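Local coordinates for virulence protein STM3117 (Salmonella enterica subsp. enterica serovar Typhimurium, PDB 3HUH) that promotes replication of the bacterium inside host macrophages and may take part in building or modifying the peptidoglycan layer of the cell wall, at residues 50-53 / 57-60; 39-42 / 46-49; 129-132 / 136-139; 115-120 / 124-129. All blocks are in the same frame, centred on the assembly; numbering follows the deposited sequence.

Contact 1 (50-53 / 57-60); sequences VTFK and KALI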
loop_
_atom_site.group_PDB
_atom_site.type_symbol
_atom_site.label_atom_id
_atom_site.label_comp_id
_atom_site.label_asym_id
_atom_site.label_seq_id
_atom_site.Cartn_x
_atom_site.Cartn_y
_atom_site.Cartn_z
ATOM N N VAL A 50 -11.240 -10.784 -7.987
ATOM C CA VAL A 50 -10.856 -11.754 -9.011
ATOM C C VAL A 50 -10.046 -12.863 -8.360
ATOM O O VAL A 50 -9.615 -12.739 -7.210
ATOM C CB VAL A 50 -9.977 -11.136 -10.116
ATOM C CG1 VAL A 50 -10.731 -10.033 -10.834
ATOM C CG2 VAL A 50 -8.672 -10.621 -9.521
ATOM N N THR A 51 -9.844 -13.943 -9.105
ATOM C CA THR A 51 -9.075 -15.079 -8.623
ATOM C C THR A 51 -7.926 -15.313 -9.594
ATOM O O THR A 51 -8.153 -15.532 -10.786
ATOM C CB THR A 51 -9.938 -16.353 -8.555
ATOM O OG1 THR A 51 -11.073 -16.119 -7.715
ATOM C CG2 THR A 51 -9.131 -17.519 -7.988
ATOM N N PHE A 52 -6.699 -15.247 -9.088
ATOM C CA PHE A 52 -5.517 -15.465 -9.910
ATOM C C PHE A 52 -4.709 -16.618 -9.324
ATOM O O PHE A 52 -4.942 -17.033 -8.188
ATOM C CB PHE A 52 -4.670 -14.186 -9.988
ATOM C CG PHE A 52 -4.016 -13.798 -8.693
ATOM C CD1 PHE A 52 -2.690 -14.128 -8.448
ATOM C CD2 PHE A 52 -4.716 -13.071 -7.729
ATOM C CE1 PHE A 52 -2.059 -13.744 -7.271
ATOM C CE2 PHE A 52 -4.094 -12.679 -6.540
ATOM C CZ PHE A 52 -2.760 -13.016 -6.314
ATOM N N LYS A 53 -3.761 -17.134 -10.100
ATOM C CA LYS A 53 -2.952 -18.258 -9.651
ATOM C C LYS A 53 -3.856 -19.384 -9.153
ATOM O O LYS A 53 -3.586 -20.007 -8.128
ATOM C CB LYS A 53 -1.991 -17.826 -8.542
ATOM C CG LYS A 53 -0.555 -17.624 -9.008
ATOM C CD LYS A 53 -0.447 -16.553 -10.082
ATOM C CE LYS A 53 0.987 -16.404 -10.573
ATOM N NZ LYS A 53 1.471 -17.604 -11.314
ATOM N N LYS A 57 -7.062 -14.639 -4.148
ATOM C CA LYS A 57 -7.972 -13.516 -4.334
ATOM C C LYS A 57 -7.291 -12.157 -4.372
ATOM O O LYS A 57 -6.308 -11.912 -3.661
ATOM C CB LYS A 57 -9.021 -13.484 -3.221
ATOM C CG LYS A 57 -10.066 -14.582 -3.292
ATOM C CD LYS A 57 -9.505 -15.933 -2.946
ATOM C CE LYS A 57 -10.611 -16.972 -3.000
ATOM N NZ LYS A 57 -11.205 -17.080 -4.366
ATOM N N ALA A 58 -7.828 -11.278 -5.210
ATOM C CA ALA A 58 -7.333 -9.917 -5.333
ATOM C C ALA A 58 -8.517 -8.993 -5.582
ATOM O O ALA A 58 -9.599 -9.432 -5.991
ATOM C CB ALA A 58 -6.333 -9.809 -6.472
ATOM N N LEU A 59 -8.305 -7.717 -5.304
ATOM C CA LEU A 59 -9.318 -6.697 -5.505
ATOM C C LEU A 59 -8.717 -5.720 -6.493
ATOM O O LEU A 59 -7.696 -5.086 -6.219
ATOM C CB LEU A 59 -9.637 -5.988 -4.190
ATOM C CG LEU A 59 -10.407 -6.844 -3.178
ATOM C CD1 LEU A 59 -10.292 -6.228 -1.798
ATOM C CD2 LEU A 59 -11.866 -6.973 -3.612
ATOM N N ILE A 60 -9.350 -5.633 -7.657
ATOM C CA ILE A 60 -8.913 -4.761 -8.732
ATOM C C ILE A 60 -9.548 -3.376 -8.640
ATOM O O ILE A 60 -10.738 -3.254 -8.364
ATOM C CB ILE A 60 -9.314 -5.360 -10.108
ATOM C CG1 ILE A 60 -8.807 -6.800 -10.224
ATOM C CG2 ILE A 60 -8.828 -4.470 -11.234
ATOM C CD1 ILE A 60 -7.319 -6.952 -10.038
#

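Contact 2 (39-42 / 46-49); sequences RFYE and GFSA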
loop_
_atom_site.group_PDB
_atom_site.type_symbol
_atom_site.label_atom_id
_atom_site.label_comp_id
_atom_site.label_asym_id
_atom_site.label_seq_id
_atom_site.Cartn_x
_atom_site.Cartn_y
_atom_site.Cartn_z
ATOM N N ARG A 39 -16.509 -8.536 0.429
ATOM C CA ARG A 39 -17.805 -7.869 0.458
ATOM C C ARG A 39 -17.680 -6.380 0.766
ATOM O O ARG A 39 -18.344 -5.551 0.146
ATOM C CB ARG A 39 -18.737 -8.542 1.468
ATOM C CG ARG A 39 -19.441 -9.776 0.927
ATOM C CD ARG A 39 -20.570 -10.219 1.856
ATOM N NE ARG A 39 -21.519 -11.108 1.185
ATOM C CZ ARG A 39 -21.225 -12.319 0.721
ATOM N NH1 ARG A 39 -19.997 -12.808 0.850
ATOM N NH2 ARG A 39 -22.164 -13.045 0.127
ATOM N N PHE A 40 -16.815 -6.035 1.713
ATOM C CA PHE A 40 -16.614 -4.637 2.077
ATOM C C PHE A 40 -16.028 -3.819 0.920
ATOM O O PHE A 40 -16.589 -2.787 0.533
ATOM C CB PHE A 40 -15.678 -4.527 3.285
ATOM C CG PHE A 40 -15.337 -3.107 3.658
ATOM C CD1 PHE A 40 -16.237 -2.328 4.382
ATOM C CD2 PHE A 40 -14.120 -2.544 3.273
ATOM C CE1 PHE A 40 -15.928 -1.007 4.721
ATOM C CE2 PHE A 40 -13.798 -1.221 3.605
ATOM C CZ PHE A 40 -14.705 -0.451 4.333
ATOM N N TYR A 41 -14.913 -4.279 0.357
ATOM C CA TYR A 41 -14.289 -3.527 -0.725
ATOM C C TYR A 41 -15.130 -3.444 -1.992
ATOM O O TYR A 41 -15.089 -2.436 -2.703
ATOM C CB TYR A 41 -12.879 -4.069 -1.018
ATOM C CG TYR A 41 -11.880 -3.642 0.041
ATOM C CD1 TYR A 41 -11.659 -4.419 1.176
ATOM C CD2 TYR A 41 -11.213 -2.416 -0.054
ATOM C CE1 TYR A 41 -10.802 -3.991 2.195
ATOM C CE2 TYR A 41 -10.359 -1.975 0.961
ATOM C CZ TYR A 41 -10.159 -2.763 2.081
ATOM O OH TYR A 41 -9.337 -2.308 3.091
ATOM N N GLU A 42 -15.903 -4.483 -2.283
ATOM C CA GLU A 42 -16.754 -4.425 -3.463
ATOM C C GLU A 42 -17.955 -3.505 -3.231
ATOM O O GLU A 42 -18.199 -2.591 -4.014
ATOM C CB GLU A 42 -17.252 -5.818 -3.859
ATOM C CG GLU A 42 -16.178 -6.728 -4.436
ATOM C CD GLU A 42 -16.758 -7.894 -5.228
ATOM O OE1 GLU A 42 -17.739 -8.512 -4.760
ATOM O OE2 GLU A 42 -16.227 -8.198 -6.317
ATOM N N GLY A 46 -16.294 -0.121 -4.179
ATOM C CA GLY A 46 -16.524 -0.401 -5.585
ATOM C C GLY A 46 -15.438 -1.181 -6.296
ATOM O O GLY A 46 -15.366 -1.164 -7.528
ATOM N N PHE A 47 -14.579 -1.862 -5.544
ATOM C CA PHE A 47 -13.521 -2.663 -6.163
ATOM C C PHE A 47 -14.124 -3.930 -6.774
ATOM O O PHE A 47 -15.287 -4.260 -6.522
ATOM C CB PHE A 47 -12.471 -3.067 -5.122
ATOM C CG PHE A 47 -11.670 -1.915 -4.567
ATOM C CD1 PHE A 47 -11.857 -0.612 -5.024
ATOM C CD2 PHE A 47 -10.709 -2.146 -3.592
ATOM C CE1 PHE A 47 -11.088 0.439 -4.510
ATOM C CE2 PHE A 47 -9.937 -1.103 -3.073
ATOM C CZ PHE A 47 -10.127 0.192 -3.535
ATOM N N SER A 48 -13.333 -4.647 -7.564
ATOM C CA SER A 48 -13.804 -5.878 -8.198
ATOM C C SER A 48 -12.904 -7.054 -7.835
ATOM O O SER A 48 -11.708 -7.035 -8.122
ATOM C CB SER A 48 -13.843 -5.722 -9.719
ATOM O OG SER A 48 -14.733 -4.690 -10.105
ATOM N N ALA A 49 -13.480 -8.078 -7.215
ATOM C CA ALA A 49 -12.705 -9.249 -6.818
ATOM C C ALA A 49 -12.442 -10.213 -7.971
ATOM O O ALA A 49 -13.301 -10.427 -8.832
ATOM C CB ALA A 49 -13.412 -9.989 -5.670
HETATM O O HOH W 1 -18.022 -3.809 -6.978
#

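Contact 3 (129-132 / 136-139); sequences YIRD and NLIE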
loop_
_atom_site.group_PDB
_atom_site.type_symbol
_atom_site.label_atom_id
_atom_site.label_comp_id
_atom_site.label_asym_id
_atom_site.label_seq_id
_atom_site.Cartn_x
_atom_site.Cartn_y
_atom_site.Cartn_z
ATOM N N TYR A 129 -12.278 9.301 6.576
ATOM C CA TYR A 129 -11.684 8.061 7.068
ATOM C C TYR A 129 -12.707 7.058 7.563
ATOM O O TYR A 129 -13.646 7.415 8.275
ATOM C CB TYR A 129 -10.739 8.337 8.239
ATOM C CG TYR A 129 -9.542 9.207 7.946
ATOM C CD1 TYR A 129 -8.282 8.642 7.742
ATOM C CD2 TYR A 129 -9.652 10.596 7.939
ATOM C CE1 TYR A 129 -7.157 9.441 7.550
ATOM C CE2 TYR A 129 -8.535 11.404 7.748
ATOM C CZ TYR A 129 -7.290 10.820 7.558
ATOM O OH TYR A 129 -6.177 11.612 7.409
ATOM N N ILE A 130 -12.514 5.799 7.185
ATOM C CA ILE A 130 -13.373 4.708 7.640
ATOM C C ILE A 130 -12.451 3.530 7.926
ATOM O O ILE A 130 -11.237 3.617 7.724
ATOM C CB ILE A 130 -14.428 4.286 6.579
ATOM C CG1 ILE A 130 -13.740 3.862 5.277
ATOM C CG2 ILE A 130 -15.402 5.431 6.332
ATOM C CD1 ILE A 130 -14.686 3.362 4.213
ATOM N N ARG A 131 -13.013 2.436 8.416
ATOM C CA ARG A 131 -12.212 1.258 8.699
ATOM C C ARG A 131 -12.798 0.052 8.002
ATOM O O ARG A 131 -14.018 -0.055 7.852
ATOM C CB ARG A 131 -12.149 0.979 10.200
ATOM C CG ARG A 131 -11.280 1.957 10.959
ATOM C CD ARG A 131 -11.070 1.537 12.397
ATOM N NE ARG A 131 -10.397 2.597 13.141
ATOM C CZ ARG A 131 -9.118 2.927 12.995
ATOM N NH1 ARG A 131 -8.350 2.267 12.136
ATOM N NH2 ARG A 131 -8.614 3.936 13.694
ATOM N N ASP A 132 -11.935 -0.857 7.564
ATOM C CA ASP A 132 -12.432 -2.055 6.913
ATOM C C ASP A 132 -12.728 -3.095 7.995
ATOM O O ASP A 132 -12.535 -2.829 9.182
ATOM C CB ASP A 132 -11.446 -2.553 5.834
ATOM C CG ASP A 132 -10.215 -3.251 6.392
ATOM O OD1 ASP A 132 -10.018 -3.315 7.623
ATOM O OD2 ASP A 132 -9.428 -3.750 5.559
ATOM N N ASN A 136 -8.264 -1.929 9.401
ATOM C CA ASN A 136 -7.334 -1.140 8.605
ATOM C C ASN A 136 -7.956 0.242 8.430
ATOM O O ASN A 136 -9.180 0.373 8.296
ATOM C CB ASN A 136 -7.119 -1.769 7.224
ATOM C CG ASN A 136 -6.450 -3.134 7.296
ATOM O OD1 ASN A 136 -6.901 -4.091 6.665
ATOM N ND2 ASN A 136 -5.370 -3.225 8.052
ATOM N N LEU A 137 -7.122 1.275 8.448
ATOM C CA LEU A 137 -7.623 2.631 8.267
ATOM C C LEU A 137 -7.651 2.931 6.774
ATOM O O LEU A 137 -6.635 2.789 6.081
ATOM C CB LEU A 137 -6.728 3.640 8.984
ATOM C CG LEU A 137 -7.207 5.095 8.923
ATOM C CD1 LEU A 137 -8.529 5.246 9.677
ATOM C CD2 LEU A 137 -6.145 5.999 9.515
ATOM N N ILE A 138 -8.819 3.329 6.284
ATOM C CA ILE A 138 -8.978 3.650 4.874
ATOM C C ILE A 138 -9.332 5.123 4.734
ATOM O O ILE A 138 -10.361 5.579 5.227
ATOM C CB ILE A 138 -10.089 2.797 4.229
ATOM C CG1 ILE A 138 -9.796 1.306 4.448
ATOM C CG2 ILE A 138 -10.197 3.126 2.747
ATOM C CD1 ILE A 138 -8.450 0.836 3.916
ATOM N N GLU A 139 -8.451 5.855 4.064
ATOM C CA GLU A 139 -8.614 7.280 3.832
ATOM C C GLU A 139 -9.059 7.438 2.381
ATOM O O GLU A 139 -8.331 7.063 1.465
ATOM C CB GLU A 139 -7.269 7.989 4.067
ATOM C CG GLU A 139 -7.293 9.514 3.947
ATOM C CD GLU A 139 -5.912 10.150 4.114
ATOM O OE1 GLU A 139 -4.953 9.427 4.466
ATOM O OE2 GLU A 139 -5.780 11.379 3.898
#

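Contact 4 (115-120 / 124-129); sequences PVERTG and EIMSIY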
loop_
_atom_site.group_PDB
_atom_site.type_symbol
_atom_site.label_atom_id
_atom_site.label_comp_id
_atom_site.label_asym_id
_atom_site.label_seq_id
_atom_site.Cartn_x
_atom_site.Cartn_y
_atom_site.Cartn_z
ATOM N N PRO A 115 -15.214 15.038 6.773
ATOM C CA PRO A 115 -14.151 15.425 5.838
ATOM C C PRO A 115 -13.193 16.471 6.408
ATOM O O PRO A 115 -13.614 17.444 7.039
ATOM C CB PRO A 115 -14.928 15.931 4.627
ATOM C CG PRO A 115 -16.163 16.514 5.248
ATOM C CD PRO A 115 -16.532 15.475 6.280
ATOM N N VAL A 116 -11.899 16.253 6.191
ATOM C CA VAL A 116 -10.874 17.160 6.684
ATOM C C VAL A 116 -9.745 17.278 5.672
ATOM O O VAL A 116 -9.416 16.318 4.970
ATOM C CB VAL A 116 -10.282 16.666 8.022
ATOM C CG1 VAL A 116 -9.304 17.693 8.572
ATOM C CG2 VAL A 116 -11.393 16.423 9.025
ATOM N N GLU A 117 -9.157 18.464 5.603
ATOM C CA GLU A 117 -8.066 18.743 4.681
ATOM C C GLU A 117 -6.795 18.011 5.100
ATOM O O GLU A 117 -6.433 18.005 6.274
ATOM C CB GLU A 117 -7.798 20.250 4.647
ATOM C CG GLU A 117 -9.023 21.088 4.317
ATOM C CD GLU A 117 -8.737 22.576 4.347
ATOM O OE1 GLU A 117 -7.739 23.000 3.725
ATOM O OE2 GLU A 117 -9.509 23.321 4.987
ATOM N N ARG A 118 -6.124 17.391 4.136
ATOM C CA ARG A 118 -4.881 16.675 4.408
ATOM C C ARG A 118 -3.895 16.975 3.291
ATOM O O ARG A 118 -4.231 17.645 2.318
ATOM C CB ARG A 118 -5.120 15.161 4.467
ATOM C CG ARG A 118 -6.053 14.686 5.568
ATOM C CD ARG A 118 -5.571 15.095 6.945
ATOM N NE ARG A 118 -6.208 14.307 7.998
ATOM C CZ ARG A 118 -6.397 14.741 9.239
ATOM N NH1 ARG A 118 -6.004 15.960 9.578
ATOM N NH2 ARG A 118 -6.967 13.954 10.141
ATOM N N THR A 119 -2.675 16.470 3.425
ATOM C CA THR A 119 -1.663 16.692 2.403
ATOM C C THR A 119 -1.515 15.448 1.541
ATOM O O THR A 119 -1.139 14.388 2.032
ATOM C CB THR A 119 -0.300 17.012 3.028
ATOM O OG1 THR A 119 0.115 15.918 3.855
ATOM C CG2 THR A 119 -0.387 18.269 3.871
ATOM N N GLY A 120 -1.823 15.582 0.257
ATOM C CA GLY A 120 -1.699 14.457 -0.648
ATOM C C GLY A 120 -0.288 14.395 -1.196
ATOM O O GLY A 120 0.531 15.277 -0.931
ATOM N N GLU A 124 -3.022 19.356 -1.926
ATOM C CA GLU A 124 -4.008 19.248 -0.859
ATOM C C GLU A 124 -5.190 18.369 -1.266
ATOM O O GLU A 124 -5.629 18.376 -2.421
ATOM C CB GLU A 124 -4.504 20.646 -0.456
ATOM C CG GLU A 124 -5.424 20.662 0.762
ATOM C CD GLU A 124 -5.842 22.069 1.176
ATOM O OE1 GLU A 124 -6.418 22.793 0.332
ATOM O OE2 GLU A 124 -5.598 22.449 2.345
ATOM N N ILE A 125 -5.688 17.596 -0.308
ATOM C CA ILE A 125 -6.826 16.718 -0.547
ATOM C C ILE A 125 -7.832 16.843 0.596
ATOM O O ILE A 125 -7.485 17.294 1.690
ATOM C CB ILE A 125 -6.383 15.228 -0.632
ATOM C CG1 ILE A 125 -5.723 14.803 0.687
ATOM C CG2 ILE A 125 -5.424 15.028 -1.803
ATOM C CD1 ILE A 125 -5.214 13.352 0.692
ATOM N N MET A 126 -9.080 16.469 0.332
ATOM C CA MET A 126 -10.114 16.476 1.368
ATOM C C MET A 126 -10.300 14.993 1.647
ATOM O O MET A 126 -10.609 14.227 0.738
ATOM C CB MET A 126 -11.426 17.079 0.863
ATOM C CG MET A 126 -12.485 17.277 1.972
ATOM S SD MET A 126 -11.988 18.440 3.303
ATOM C CE MET A 126 -11.097 19.582 2.357
ATOM N N SER A 127 -10.111 14.591 2.900
ATOM C CA SER A 127 -10.200 13.180 3.255
ATOM C C SER A 127 -11.301 12.785 4.221
ATOM O O SER A 127 -11.667 13.542 5.118
ATOM C CB SER A 127 -8.877 12.714 3.868
ATOM O OG SER A 127 -7.784 12.913 2.996
ATOM N N ILE A 128 -11.801 11.572 4.026
ATOM C CA ILE A 128 -12.810 10.991 4.893
ATOM C C ILE A 128 -12.176 9.659 5.299
ATOM O O ILE A 128 -11.573 8.980 4.466
ATOM C CB ILE A 128 -14.145 10.769 4.141
ATOM C CG1 ILE A 128 -15.234 10.351 5.132
ATOM C CG2 ILE A 128 -13.971 9.739 3.047
ATOM C CD1 ILE A 128 -15.574 11.433 6.144
ATOM N N TYR A 129 -12.278 9.301 6.576
ATOM C CA TYR A 129 -11.684 8.061 7.068
ATOM C C TYR A 129 -12.707 7.058 7.563
ATOM O O TYR A 129 -13.646 7.415 8.275
ATOM C CB TYR A 129 -10.739 8.337 8.239
ATOM C CG TYR A 129 -9.542 9.207 7.946
ATOM C CD1 TYR A 129 -8.282 8.642 7.742
ATOM C CD2 TYR A 129 -9.652 10.596 7.939
ATOM C CE1 TYR A 129 -7.157 9.441 7.550
ATOM C CE2 TYR A 129 -8.535 11.404 7.748
ATOM C CZ TYR A 129 -7.290 10.820 7.558
ATOM O OH TYR A 129 -6.177 11.612 7.409
#

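Contact 1 (50-53 / 57-60)
Val50 and Ala58 form a hydrogen-bonded antiparallel pair in the hairpin of strands 48-52 and 56-61, at the outer side of the first βαβββ module of this vicinal oxygen chelate (VOC) fold. Two backbone bonds hold the pair, Val50 N to Ala58 O at 2.9 Å and Ala58 N to Val50 O at 3.1 Å. Val50 O also receives the CA-H of Lys57. The side chain of Val50 crosses that of Ile60 at about a right angle, both of its methyls lying against one methylene; CG1 of Val50 is 3.8 Å from CG1 of Ile60.

Thr51 pairs with Lys57 without backbone bonds, and their side chains leave the same face of the sheet. There they run side by side, the lysine bent at chi2 and chi4, which brings Lys57 NZ to 3.5 Å from Thr51 OG1. The side chain of Lys57 also touches Ile34 and Ile38 of helix 34-43.

In Phe52, CG sits between the backbone N and the carbonyl carbon (chi1 68°), which turns the ring back toward Lys57 and Ala58. Lys65 makes a cation-pi contact with this ring, and Thr119 of the second subunit packs on it. Lys57 O lies at the ring edge, near its plane, while Phe52 CE2 reaches the methyl CB of Ala58 at 3.6 Å.

Contact 2 (39-42 / 46-49)
Tyr41 and Phe47 lie side by side and point the same way, their ring planes 23° apart but slid so far that the rings barely overlap. The centroids are 5.6 Å apart, and the touch is made by neighbouring ring carbons, with Tyr41 CD2 3.5 Å from Phe47 CE2. Phe61 stacks on Phe47 and Phe91 meets it edge-to-face, while Tyr41 OH is hydrogen-bonded to Asp132 OD2. The pair packs where helix 34-43 gives way to strand 48-52 in this VOC fold. Gly46, with positive phi, breaks the helical course, and Phe47 N then binds Tyr41 O at 2.9 Å; the bond from Gly46 N to Glu42 O is weak.

Glu42 runs alongside the departing chain, extended beyond CG, with CG 3.4 Å from Phe47 O. Its OE2 accepts Ala49 N at 2.9 Å in a nearly straight bond (168°), on the anti side of the carboxylate and 25° out of its plane. The methyl of Ala49 rests against the same oxygen. A water donates to both Glu42 O and Phe47 O, the latter at 2.8 Å.

Contact 3 (129-132 / 136-139)
Strands 129-131 and 137-139 run antiparallel with an angle of 147° between them, and Ile130 and Ile138 form their hydrogen-bonded pair. Ile130 N binds Ile138 O at 2.9 Å, and Ile138 N to Ile130 O completes the ring. Non-hydrogen-bonded pairs flank it: Tyr129 with Glu139 and Arg131 with Leu137. Toward the turn Asp132 N binds Asn136 O, and Asn136 N returns to Asp132 OD1 at 2.9 Å, meeting that oxygen from above the carboxylate plane. Asp132 OD1 also accepts Asp134 N, so two backbone amides of the connecting loop converge on one oxygen.

This is the hairpin of the two inner strands of the second βαβββ module in the VOC fold. On the face of Ile130 and Ile138 the side chains meet CG1 to CB at 3.9 Å and turn toward helix 34-43. The other face carries Tyr129, Arg131, Leu137 and Glu139 toward the second subunit.

Glu139 runs alongside Tyr129, against one face of its ring, the carboxylate and ring planes 24° apart. With CG anti to the backbone N (chi1 -176°) and the chain straight, its CG makes a CH-pi contact over the ring face, 4.0 Å from the centroid. Glu139 OE2 binds Ser127 OG. At the other flank Leu137 CD2 touches Tyr129 CD1 at 3.8 Å, and Leu137 CD1 lies over one face of the Arg131 guanidinium, 3.7 Å above its plane. Arg131 NH2 is bound by Lys78 O of the second subunit.

Contact 4 (115-120 / 124-129)
Val116 and Ser127 exchange two backbone hydrogen bonds, with Ser127 N to Val116 O at 2.8 Å; Arg118 and Ile125 exchange two more, with Arg118 N to Ile125 O at 2.8 Å. CA-H groups of Pro115, Glu117 and Glu124 add contacts to the carbonyls of Ser127, Ile125 and Arg118.

The polar side-chain bond is made by Arg118, whose chain bends at chi2 (-58°) and crosses Tyr129 at about a right angle. Its NE donates to Tyr129 OH at 2.8 Å, NE lying at the edge of the ring, and the guanidinium and ring planes stand 67° apart. Arg118 NH2 forms a salt bridge with Glu113, so the guanidinium is gripped at two of its nitrogens. Val116 CG1 lies over one of its faces. Ser127 OG packs on the methylenes of Arg118 and is itself bonded to Ser141.

On the face of Glu117 and Glu124 two like charges approach closely, OE1 of Glu117 2.6 Å from OE2 of Glu124, the carboxylate planes 78° apart.

Among apolar contacts, Pro115 CB meets Met126 CG at 3.9 Å, and Ile125 spreads CG2 and CD1 against Gly120 CA, each 3.9 Å away. Pro115, preceded by a cis peptide bond, also packs on Val101 of helix 97-106. Strand 116-120 is the outermost strand of its sheet within the chain, paired here in an antiparallel hairpin that closes one side of the second βαβββ module of the VOC fold.

In the fold
Contacts 1 and 4 are hairpins at equivalent places in the two modules, each joining an outermost strand to its neighbour, on opposite sides of the chain's centre; contact 1 lies at the surface and contact 4 is partly buried, and each carries charged side chains, Lys57 in one, Glu117 and Glu124 in the other. Contact 3 is the buried hairpin, with one apolar and one mixed face; it shares Tyr129 and strand 123-131 with contact 4. Contact 2, partly buried, is a helix-to-strand turn built on a ring pair, a carboxylate and a water. It runs into contact 1 along strand 48-52 and, through Tyr41, joins helix 34-43 to the loop after strand 123-131 in contact 3.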